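PDB 6NDS: 3-hydroxy-3-methylglutaryl-CoA lyase from Acinetobacter baumannii, which is a TIM-barrel enzyme of the HMGL-like family that binds a zinc ion and coenzyme A. Local coordinates for residues I258-I270 with T296-D308. Residues are numbered along the deposited sequence; the frame is centred on the assembly and turned at random.
With ACT (acetate ion), chain F.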
loop_
_atom_site.group_PDB
_atom_site.type_symbol
_atom_site.label_atom_id
_atom_site.label_comp_id
_atom_site.label_asym_id
_atom_site.label_seq_id
_atom_site.Cartn_x
_atom_site.Cartn_y
_atom_site.Cartn_z
ATOM N N ILE A 258 3.990 -2.408 -8.462
ATOM C CA ILE A 258 3.172 -3.102 -7.475
ATOM C C ILE A 258 3.633 -4.550 -7.376
ATOM O O ILE A 258 4.041 -5.183 -8.363
ATOM C CB ILE A 258 1.672 -3.011 -7.788
ATOM C CG1 ILE A 258 1.362 -3.535 -9.177
ATOM C CG2 ILE A 258 1.173 -1.568 -7.616
ATOM C CD1 ILE A 258 -0.138 -3.805 -9.384
ATOM N N CYS A 259 3.598 -5.072 -6.157
ATOM C CA CYS A 259 4.086 -6.411 -5.872
ATOM C C CYS A 259 3.079 -7.472 -6.311
ATOM O O CYS A 259 1.925 -7.459 -5.875
ATOM C CB CYS A 259 4.344 -6.508 -4.373
ATOM S SG CYS A 259 4.755 -8.144 -3.798
ATOM N N THR A 260 3.526 -8.419 -7.142
ATOM C CA THR A 260 2.606 -9.411 -7.701
ATOM C C THR A 260 1.896 -10.197 -6.609
ATOM O O THR A 260 0.677 -10.376 -6.661
ATOM C CB THR A 260 3.353 -10.367 -8.635
ATOM O OG1 THR A 260 4.094 -9.595 -9.578
ATOM C CG2 THR A 260 2.361 -11.233 -9.415
ATOM N N GLU A 261 2.638 -10.698 -5.618
ATOM C CA GLU A 261 1.959 -11.532 -4.630
ATOM C C GLU A 261 1.054 -10.698 -3.719
ATOM O O GLU A 261 0.034 -11.204 -3.242
ATOM C CB GLU A 261 2.974 -12.358 -3.831
ATOM C CG GLU A 261 3.997 -11.563 -3.054
ATOM C CD GLU A 261 5.293 -11.293 -3.816
ATOM O OE1 GLU A 261 5.320 -11.339 -5.066
ATOM O OE2 GLU A 261 6.292 -10.999 -3.142
ATOM N N ASP A 262 1.375 -9.421 -3.497
ATOM C CA ASP A 262 0.449 -8.568 -2.756
ATOM C C ASP A 262 -0.820 -8.303 -3.570
ATOM O O ASP A 262 -1.922 -8.285 -3.013
ATOM C CB ASP A 262 1.128 -7.246 -2.356
ATOM C CG ASP A 262 2.299 -7.437 -1.378
ATOM O OD1 ASP A 262 2.578 -8.585 -0.971
ATOM O OD2 ASP A 262 2.952 -6.426 -1.012
ATOM N N LEU A 263 -0.687 -8.106 -4.889
ATOM C CA LEU A 263 -1.864 -7.953 -5.751
ATOM C C LEU A 263 -2.719 -9.215 -5.762
ATOM O O LEU A 263 -3.949 -9.155 -5.606
ATOM C CB LEU A 263 -1.420 -7.598 -7.172
ATOM C CG LEU A 263 -2.496 -7.701 -8.260
ATOM C CD1 LEU A 263 -3.612 -6.703 -7.995
ATOM C CD2 LEU A 263 -1.861 -7.460 -9.644
ATOM N N VAL A 264 -2.087 -10.376 -5.941
ATOM C CA VAL A 264 -2.843 -11.624 -5.989
ATOM C C VAL A 264 -3.494 -11.904 -4.641
ATOM O O VAL A 264 -4.629 -12.375 -4.585
ATOM C CB VAL A 264 -1.954 -12.790 -6.452
ATOM C CG1 VAL A 264 -2.733 -14.137 -6.416
ATOM C CG2 VAL A 264 -1.430 -12.527 -7.869
ATOM N N ASN A 265 -2.815 -11.588 -3.534
ATOM C CA ASN A 265 -3.451 -11.771 -2.227
ATOM C C ASN A 265 -4.676 -10.880 -2.081
ATOM O O ASN A 265 -5.711 -11.312 -1.565
ATOM C CB ASN A 265 -2.456 -11.483 -1.095
ATOM C CG ASN A 265 -3.085 -11.650 0.278
ATOM O OD1 ASN A 265 -3.348 -12.776 0.725
ATOM N ND2 ASN A 265 -3.360 -10.524 0.949
ATOM N N MET A 266 -4.578 -9.625 -2.530
ATOM C CA MET A 266 -5.735 -8.736 -2.478
ATOM C C MET A 266 -6.926 -9.338 -3.221
ATOM O O MET A 266 -8.054 -9.369 -2.703
ATOM C CB MET A 266 -5.371 -7.377 -3.080
ATOM C CG MET A 266 -6.576 -6.430 -3.078
ATOM S SD MET A 266 -6.223 -4.741 -3.611
ATOM C CE MET A 266 -6.113 -4.932 -5.391
ATOM N N CYS A 267 -6.689 -9.818 -4.447
ATOM C CA CYS A 267 -7.743 -10.462 -5.232
ATOM C C CYS A 267 -8.294 -11.683 -4.520
ATOM O O CYS A 267 -9.511 -11.883 -4.464
ATOM C CB CYS A 267 -7.205 -10.865 -6.602
ATOM S SG CYS A 267 -6.802 -9.478 -7.674
ATOM N N GLU A 268 -7.401 -12.532 -3.990
ATOM C CA GLU A 268 -7.829 -13.774 -3.360
ATOM C C GLU A 268 -8.702 -13.503 -2.135
ATOM O O GLU A 268 -9.719 -14.174 -1.923
ATOM C CB GLU A 268 -6.591 -14.612 -3.009
ATOM C CG GLU A 268 -6.901 -16.009 -2.528
ATOM C CD GLU A 268 -5.946 -17.075 -3.060
ATOM O OE1 GLU A 268 -5.390 -16.930 -4.180
ATOM O OE2 GLU A 268 -5.792 -18.087 -2.354
ATOM N N GLU A 269 -8.342 -12.492 -1.337
ATOM C CA GLU A 269 -9.122 -12.167 -0.146
ATOM C C GLU A 269 -10.456 -11.506 -0.486
ATOM O O GLU A 269 -11.454 -11.736 0.206
ATOM C CB GLU A 269 -8.301 -11.269 0.779
ATOM C CG GLU A 269 -7.127 -12.002 1.414
ATOM C CD GLU A 269 -7.584 -13.190 2.245
ATOM O OE1 GLU A 269 -8.335 -12.981 3.221
ATOM O OE2 GLU A 269 -7.222 -14.342 1.905
ATOM N N ILE A 270 -10.485 -10.655 -1.517
ATOM C CA ILE A 270 -11.721 -9.971 -1.892
ATOM C C ILE A 270 -12.685 -10.920 -2.577
ATOM O O ILE A 270 -13.906 -10.796 -2.417
ATOM C CB ILE A 270 -11.386 -8.774 -2.804
ATOM C CG1 ILE A 270 -10.757 -7.639 -2.000
ATOM C CG2 ILE A 270 -12.619 -8.266 -3.539
ATOM C CD1 ILE A 270 -10.250 -6.519 -2.931
ATOM N N THR A 296 13.266 -7.311 -0.511
ATOM C CA THR A 296 12.446 -6.626 -1.499
ATOM C C THR A 296 11.166 -6.123 -0.845
ATOM O O THR A 296 10.768 -6.618 0.216
ATOM C CB THR A 296 12.101 -7.543 -2.687
ATOM O OG1 THR A 296 10.983 -8.381 -2.360
ATOM C CG2 THR A 296 13.296 -8.411 -3.082
ATOM N N PRO A 297 10.486 -5.134 -1.455
ATOM C CA PRO A 297 9.267 -4.549 -0.843
ATOM C C PRO A 297 8.022 -5.386 -1.102
ATOM O O PRO A 297 7.101 -5.005 -1.842
ATOM C CB PRO A 297 9.179 -3.173 -1.517
ATOM C CG PRO A 297 10.343 -3.059 -2.440
ATOM C CD PRO A 297 10.879 -4.417 -2.680
ATOM N N SER A 298 7.993 -6.570 -0.514
ATOM C CA SER A 298 6.832 -7.455 -0.576
ATOM C C SER A 298 6.266 -7.612 0.826
ATOM O O SER A 298 6.958 -8.125 1.710
ATOM C CB SER A 298 7.210 -8.828 -1.123
ATOM O OG SER A 298 6.134 -9.740 -0.941
ATOM N N GLN A 299 5.003 -7.218 1.018
ATOM C CA GLN A 299 4.401 -7.412 2.333
ATOM C C GLN A 299 4.082 -8.884 2.575
ATOM O O GLN A 299 4.277 -9.385 3.690
ATOM C CB GLN A 299 3.145 -6.554 2.482
ATOM C CG GLN A 299 3.400 -5.051 2.445
ATOM C CD GLN A 299 4.238 -4.573 3.615
ATOM O OE1 GLN A 299 3.714 -4.249 4.684
ATOM N NE2 GLN A 299 5.545 -4.525 3.422
ATOM N N LEU A 300 3.614 -9.591 1.542
ATOM C CA LEU A 300 3.248 -10.995 1.726
ATOM C C LEU A 300 4.474 -11.875 1.938
ATOM O O LEU A 300 4.403 -12.851 2.686
ATOM C CB LEU A 300 2.427 -11.500 0.536
ATOM C CG LEU A 300 0.895 -11.376 0.650
ATOM C CD1 LEU A 300 0.320 -12.396 1.612
ATOM C CD2 LEU A 300 0.456 -9.966 1.094
ATOM N N ALA A 301 5.611 -11.558 1.309
ATOM C CA ALA A 301 6.793 -12.378 1.566
ATOM C C ALA A 301 7.248 -12.235 3.013
ATOM O O ALA A 301 7.742 -13.196 3.611
ATOM C CB ALA A 301 7.923 -12.001 0.601
ATOM N N LYS A 302 7.066 -11.043 3.589
ATOM C CA LYS A 302 7.455 -10.801 4.974
ATOM C C LYS A 302 6.491 -11.462 5.948
ATOM O O LYS A 302 6.914 -12.094 6.921
ATOM C CB LYS A 302 7.510 -9.300 5.264
ATOM C CG LYS A 302 8.578 -8.503 4.552
ATOM C CD LYS A 302 8.207 -7.015 4.564
ATOM C CE LYS A 302 9.412 -6.109 4.353
ATOM N NZ LYS A 302 10.148 -6.398 3.096
ATOM N N ALA A 303 5.187 -11.299 5.726
ATOM C CA ALA A 303 4.203 -11.642 6.744
ATOM C C ALA A 303 3.548 -12.994 6.517
ATOM O O ALA A 303 3.037 -13.585 7.481
ATOM C CB ALA A 303 3.110 -10.567 6.805
ATOM N N GLY A 304 3.554 -13.494 5.287
ATOM C CA GLY A 304 2.738 -14.636 4.935
ATOM C C GLY A 304 1.278 -14.240 4.809
ATOM O O GLY A 304 0.855 -13.157 5.206
ATOM N N ARG A 305 0.491 -15.140 4.229
ATOM C CA ARG A 305 -0.933 -14.879 4.048
ATOM C C ARG A 305 -1.685 -15.031 5.374
ATOM O O ARG A 305 -1.142 -15.498 6.381
ATOM C CB ARG A 305 -1.510 -15.822 3.001
ATOM C CG ARG A 305 -1.406 -17.281 3.412
ATOM C CD ARG A 305 -1.790 -18.183 2.250
ATOM N NE ARG A 305 -3.074 -17.764 1.700
ATOM C CZ ARG A 305 -3.548 -18.166 0.528
ATOM N NH1 ARG A 305 -2.836 -19.011 -0.212
ATOM N NH2 ARG A 305 -4.730 -17.722 0.103
ATOM N N ASN A 306 -2.968 -14.633 5.359
ATOM C CA ASN A 306 -3.789 -14.649 6.575
ATOM C C ASN A 306 -3.811 -16.020 7.235
ATOM O O ASN A 306 -3.840 -16.125 8.469
ATOM C CB ASN A 306 -5.227 -14.244 6.246
ATOM C CG ASN A 306 -5.426 -12.738 6.138
ATOM O OD1 ASN A 306 -4.489 -11.983 5.899
ATOM N ND2 ASN A 306 -6.668 -12.300 6.315
ATOM N N THR A 307 -3.851 -17.088 6.426
ATOM C CA THR A 307 -4.034 -18.430 6.959
ATOM C C THR A 307 -2.758 -19.019 7.544
ATOM O O THR A 307 -2.805 -20.120 8.098
ATOM C CB THR A 307 -4.579 -19.365 5.871
ATOM O OG1 THR A 307 -3.736 -19.306 4.715
ATOM C CG2 THR A 307 -5.990 -18.963 5.476
ATOM N N ASP A 308 -1.626 -18.329 7.427
ATOM C CA ASP A 308 -0.403 -18.724 8.129
ATOM C C ASP A 308 -0.548 -18.301 9.585
ATOM O O ASP A 308 -0.196 -17.185 9.969
ATOM C CB ASP A 308 0.822 -18.088 7.482
ATOM C CG ASP A 308 1.209 -18.756 6.186
ATOM O OD1 ASP A 308 0.572 -19.769 5.817
ATOM O OD2 ASP A 308 2.161 -18.277 5.536
HETATM C C ACT F . 11.690 -10.366 1.195
HETATM O O ACT F . 12.641 -9.716 0.688
HETATM O OXT ACT F . 11.372 -11.576 1.020
HETATM C CH3 ACT F . 10.793 -9.550 2.159
HETATM O O HOH W 1 -4.824 -10.264 3.515
HETATM O O HOH W 2 -5.219 -14.931 0.164
HETATM O O HOH W 3 -4.231 -13.438 3.145
HETATM O O HOH W 4 -4.967 -16.289 3.351
#
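Leu300 lays its two methyl groups across the amide of Asn265, CD1 coming within 3.7 Å of Asn265 CG, while its CB passes alongside Glu261 CG. Beside this leucine-on-amide contact, Asp262 grips the start of helix 299-303 through both carboxylate oxygens. Asp262 OD2 takes Gln299 N at 3.0 Å through its syn lone pair; Asp262 OD1 takes Leu300 N at 2.9 Å, again on the syn side but 24° out of the carboxylate plane. The carboxylate thus meets two successive amides at a helix N-terminus, where the helix dipole would probably stabilise its negative charge. Ser298 caps the same helix: with OG anti to the backbone N (chi1 169°), it accepts from Ala301 N at 2.9 Å and donates to Glu261 OE2 at 2.5 Å. Glu261 OE2 also bonds Ser285, and OE1 bonds Gly243 N, so both oxygens of this buried carboxylate are engaged.

Further along, Arg305 NH2 makes a salt bridge to Glu268 OE2 at 2.7 Å; the oxygen lies in the guanidinium plane, yet the nitrogen meets it from above the carboxylate. NH1 of Arg305 pairs with Asp279. Waters fill the interval: one links Asn265 ND2 to Asn306 OD1, another Asn265 OD1 to Asn306 N, whereas Asn306 ND2 bonds Met190 O of the second subunit.

With the helix axes 8.8 Å apart and inclined at 84°, this is a near-perpendicular helix pair that joins helix 260-270, packed on helix 223-232 of the TIM barrel, to an N-capped C-terminal helix at the subunit interface.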